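Local coordinates for protein serine protease pet (Escherichia coli, PDB 4OM9) that acts as a secreted serine protease toxin of enteroaggregative E. coli, its passenger domain joining a probably chymotrypsin-like protease domain to a long beta-helix, at residues L593-A596 with R597-V601; I662-G665 with D666-V670. One frame throughout, in Å; residues are numbered along the deposited sequence.

Contact 1 of 2, residues L593-A596 with R597-V601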
# COMPACT_ATOMS: atom_id res chain seq x y z
N LEU A 593 18.28 -2.77 0.42
CA LEU A 593 16.95 -2.25 0.21
C LEU A 593 16.18 -3.25 -0.65
O LEU A 593 16.63 -3.61 -1.73
CB LEU A 593 17.02 -0.88 -0.46
CG LEU A 593 15.69 -0.27 -0.88
CD1 LEU A 593 14.79 -0.07 0.31
CD2 LEU A 593 15.95 1.04 -1.58
N SER A 594 15.04 -3.69 -0.15
CA SER A 594 14.16 -4.60 -0.87
C SER A 594 12.80 -3.95 -1.09
O SER A 594 12.17 -3.43 -0.16
CB SER A 594 13.96 -5.92 -0.10
OG SER A 594 15.20 -6.51 0.23
N ILE A 595 12.36 -3.97 -2.34
CA ILE A 595 11.01 -3.60 -2.67
C ILE A 595 10.33 -4.90 -3.05
O ILE A 595 10.75 -5.58 -4.01
CB ILE A 595 10.94 -2.58 -3.80
CG1 ILE A 595 11.64 -1.29 -3.37
CG2 ILE A 595 9.49 -2.30 -4.17
CD1 ILE A 595 11.87 -0.32 -4.51
N ALA A 596 9.30 -5.24 -2.29
CA ALA A 596 8.61 -6.51 -2.43
C ALA A 596 7.19 -6.26 -2.89
O ALA A 596 6.86 -5.15 -3.29
CB ALA A 596 8.63 -7.29 -1.11
N ARG A 597 6.37 -7.31 -2.86
CA ARG A 597 5.10 -7.31 -3.58
C ARG A 597 4.18 -6.16 -3.14
O ARG A 597 4.10 -5.83 -1.97
CB ARG A 597 4.38 -8.65 -3.40
CG ARG A 597 4.07 -9.03 -1.96
CD ARG A 597 3.03 -10.14 -1.91
NE ARG A 597 1.93 -9.89 -2.85
CZ ARG A 597 1.14 -10.83 -3.35
NH1 ARG A 597 1.31 -12.09 -2.98
NH2 ARG A 597 0.17 -10.52 -4.20
N ASN A 598 3.55 -5.52 -4.12
CA ASN A 598 2.58 -4.46 -3.85
C ASN A 598 3.14 -3.23 -3.14
O ASN A 598 2.42 -2.52 -2.45
CB ASN A 598 1.42 -5.03 -3.03
CG ASN A 598 0.63 -6.06 -3.80
OD1 ASN A 598 0.99 -7.24 -3.82
ND2 ASN A 598 -0.43 -5.62 -4.45
N ALA A 599 4.44 -2.97 -3.30
CA ALA A 599 4.98 -1.66 -3.01
C ALA A 599 5.04 -0.83 -4.29
O ALA A 599 5.44 -1.32 -5.35
CB ALA A 599 6.37 -1.76 -2.37
N ASP A 600 4.60 0.41 -4.19
CA ASP A 600 4.64 1.38 -5.26
C ASP A 600 5.62 2.46 -4.79
O ASP A 600 5.25 3.33 -3.99
CB ASP A 600 3.24 1.94 -5.52
CG ASP A 600 3.17 2.88 -6.71
OD1 ASP A 600 4.07 3.72 -6.91
OD2 ASP A 600 2.16 2.80 -7.44
N VAL A 601 6.86 2.38 -5.29
CA VAL A 601 7.96 3.20 -4.79
C VAL A 601 8.41 4.24 -5.79
O VAL A 601 8.69 3.91 -6.94
CB VAL A 601 9.20 2.36 -4.41
CG1 VAL A 601 10.23 3.26 -3.74
CG2 VAL A 601 8.82 1.23 -3.50
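A type II beta turn from Ala596 to Ala599 swings the chain from one strand into the next, closed by a hydrogen bond from Ala599 N to Ala596 O (3.3 Å, 151° at the hydrogen). Inside the bend, Ile595 meets the last turn residue, Ala599, and Val601 beyond it. Its CG2, anti to the backbone N (the CG1 branch has chi1 -62°), lies 3.6 Å from Ala599 CB, while its CD1 meets Val601 CG2 tip to tip, also at 3.6 Å. Ile595 CG2 touches that same Val601 methyl, which therefore packs against both branches of the isoleucine. At the outer corner Arg597 bends at chi3 (-44°) to bring its guanidinium edge to Asn598: NE donates to Asn598 OD1 at 3.0 Å, in the planes of both groups, and NH2 adds a weak second bond. The guanidinium is held further by Ser645 OG at NH1 and by a cation-pi contact with Trp576, and Thr578 takes Asn598 ND2, so both turn side chains are tied to adjoining coils of the beta-helix. On the inner side, Phe651 of strand 649-652 covers Ile595 and Val601, while Phe581 and Phe583 of strand 576-583 lie against Ala599 and Val601.

Contact 2 of 2, residues I662-G665 with D666-V670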
# COMPACT_ATOMS: atom_id res chain seq x y z
N ILE A 662 22.38 -4.62 -7.93
CA ILE A 662 20.98 -4.31 -8.16
C ILE A 662 20.29 -5.47 -8.86
O ILE A 662 20.84 -6.07 -9.79
CB ILE A 662 20.79 -3.02 -9.01
CG1 ILE A 662 21.46 -1.83 -8.34
CG2 ILE A 662 19.31 -2.73 -9.21
CD1 ILE A 662 21.38 -0.54 -9.17
N SER A 663 19.07 -5.78 -8.42
CA SER A 663 18.34 -6.92 -8.95
C SER A 663 16.90 -6.53 -9.17
O SER A 663 16.25 -5.94 -8.30
CB SER A 663 18.43 -8.10 -7.99
OG SER A 663 17.78 -9.22 -8.51
N ILE A 664 16.38 -6.85 -10.35
CA ILE A 664 15.00 -6.54 -10.68
C ILE A 664 14.29 -7.84 -11.03
O ILE A 664 14.67 -8.53 -11.99
CB ILE A 664 14.92 -5.51 -11.81
CG1 ILE A 664 15.72 -4.26 -11.39
CG2 ILE A 664 13.47 -5.16 -12.12
CD1 ILE A 664 15.65 -3.10 -12.35
N GLY A 665 13.30 -8.19 -10.23
CA GLY A 665 12.68 -9.49 -10.32
C GLY A 665 11.32 -9.53 -11.01
O GLY A 665 10.79 -8.52 -11.45
N ASP A 666 10.78 -10.74 -11.08
CA ASP A 666 9.53 -11.00 -11.77
C ASP A 666 8.40 -10.06 -11.33
O ASP A 666 8.24 -9.76 -10.15
CB ASP A 666 9.12 -12.46 -11.54
CG ASP A 666 8.00 -12.89 -12.46
OD1 ASP A 666 7.76 -12.20 -13.47
OD2 ASP A 666 7.36 -13.93 -12.16
N LYS A 667 7.65 -9.56 -12.32
CA LYS A 667 6.47 -8.71 -12.13
C LYS A 667 6.79 -7.27 -11.68
O LYS A 667 5.88 -6.44 -11.61
CB LYS A 667 5.49 -9.37 -11.15
CG LYS A 667 4.90 -10.69 -11.68
CD LYS A 667 3.80 -11.23 -10.76
CE LYS A 667 3.09 -12.43 -11.39
NZ LYS A 667 4.05 -13.51 -11.79
N ALA A 668 8.05 -6.96 -11.40
CA ALA A 668 8.44 -5.58 -11.09
C ALA A 668 8.34 -4.70 -12.34
O ALA A 668 8.67 -5.11 -13.44
CB ALA A 668 9.85 -5.53 -10.51
N ILE A 669 7.88 -3.47 -12.14
CA ILE A 669 7.86 -2.48 -13.21
C ILE A 669 8.64 -1.25 -12.79
O ILE A 669 8.17 -0.44 -11.97
CB ILE A 669 6.44 -2.08 -13.60
CG1 ILE A 669 5.64 -3.32 -14.01
CG2 ILE A 669 6.47 -1.04 -14.72
CD1 ILE A 669 4.22 -3.04 -14.44
N VAL A 670 9.83 -1.12 -13.37
CA VAL A 670 10.76 -0.05 -13.11
C VAL A 670 10.80 1.00 -14.21
O VAL A 670 10.92 0.66 -15.40
CB VAL A 670 12.18 -0.59 -12.94
CG1 VAL A 670 13.15 0.55 -12.69
CG2 VAL A 670 12.22 -1.62 -11.82
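With chi1 at -56°, Ile664 sets CG2 anti to its backbone N and CG1 anti to its carbonyl carbon; the extended chi2 of -175° then carries CD1 onward, so that two methyls of the side chain face the strand that follows. Val670 supplies the partner: its CG2, anti to the carbonyl carbon, lies 3.8 Å from Ile664 CG2 and equally far from Ile664 CD1. The two side chains cross obliquely, the valine methyl lying against the CG2 and CD1 methyls. Ala668 CB approaches Ile664 CG2 more loosely, at 4.0 Å, and lies 3.3 Å from Gly665 O. This apolar cluster fills the inside of a corner in the right-handed parallel beta-helix of the autotransporter passenger, where the chain passes from strand 661-664 to strand 668-672, on the next face of the coil. The corner is a type II beta turn from Gly665 to Ala668, in which Lys667 takes the left-handed conformation. Ala668 N donates to Gly665 O at 3.2 Å, reaching the oxygen from 29° off the carbonyl plane. On the outer side of the turn Asp666 and Lys667 form a salt bridge, weak as a hydrogen bond, with Lys667 NZ 3.4 Å from Asp666 OD2. Strands of adjoining coils flank the corner: the backbone of Ile664 bonds to Thr684, that of Ser663 to Ile612 and Ile614, and Phe651 of strand 649-652 packs on Val670.

Overall arrangement
Contacts 1 and 2 are equivalent corners of the beta-helix, met in series along the chain, with centres 10 Å apart and nearest atoms about 7 Å apart. They do not touch, but Phe651 of strand 649-652 packs against both. Strand 611-614 likewise pairs with both 592-595 and 661-664. Each has a buried interior of isoleucine, alanine and valine and polar outer side chains. The outer sides differ most: in 597-601 an arginine-asparagine pair is tied to neighbouring side chains, whereas in 666-670 an aspartate-lysine salt bridge lies at a more exposed turn. The residue opening the turn is alanine in contact 1 and glycine in contact 2.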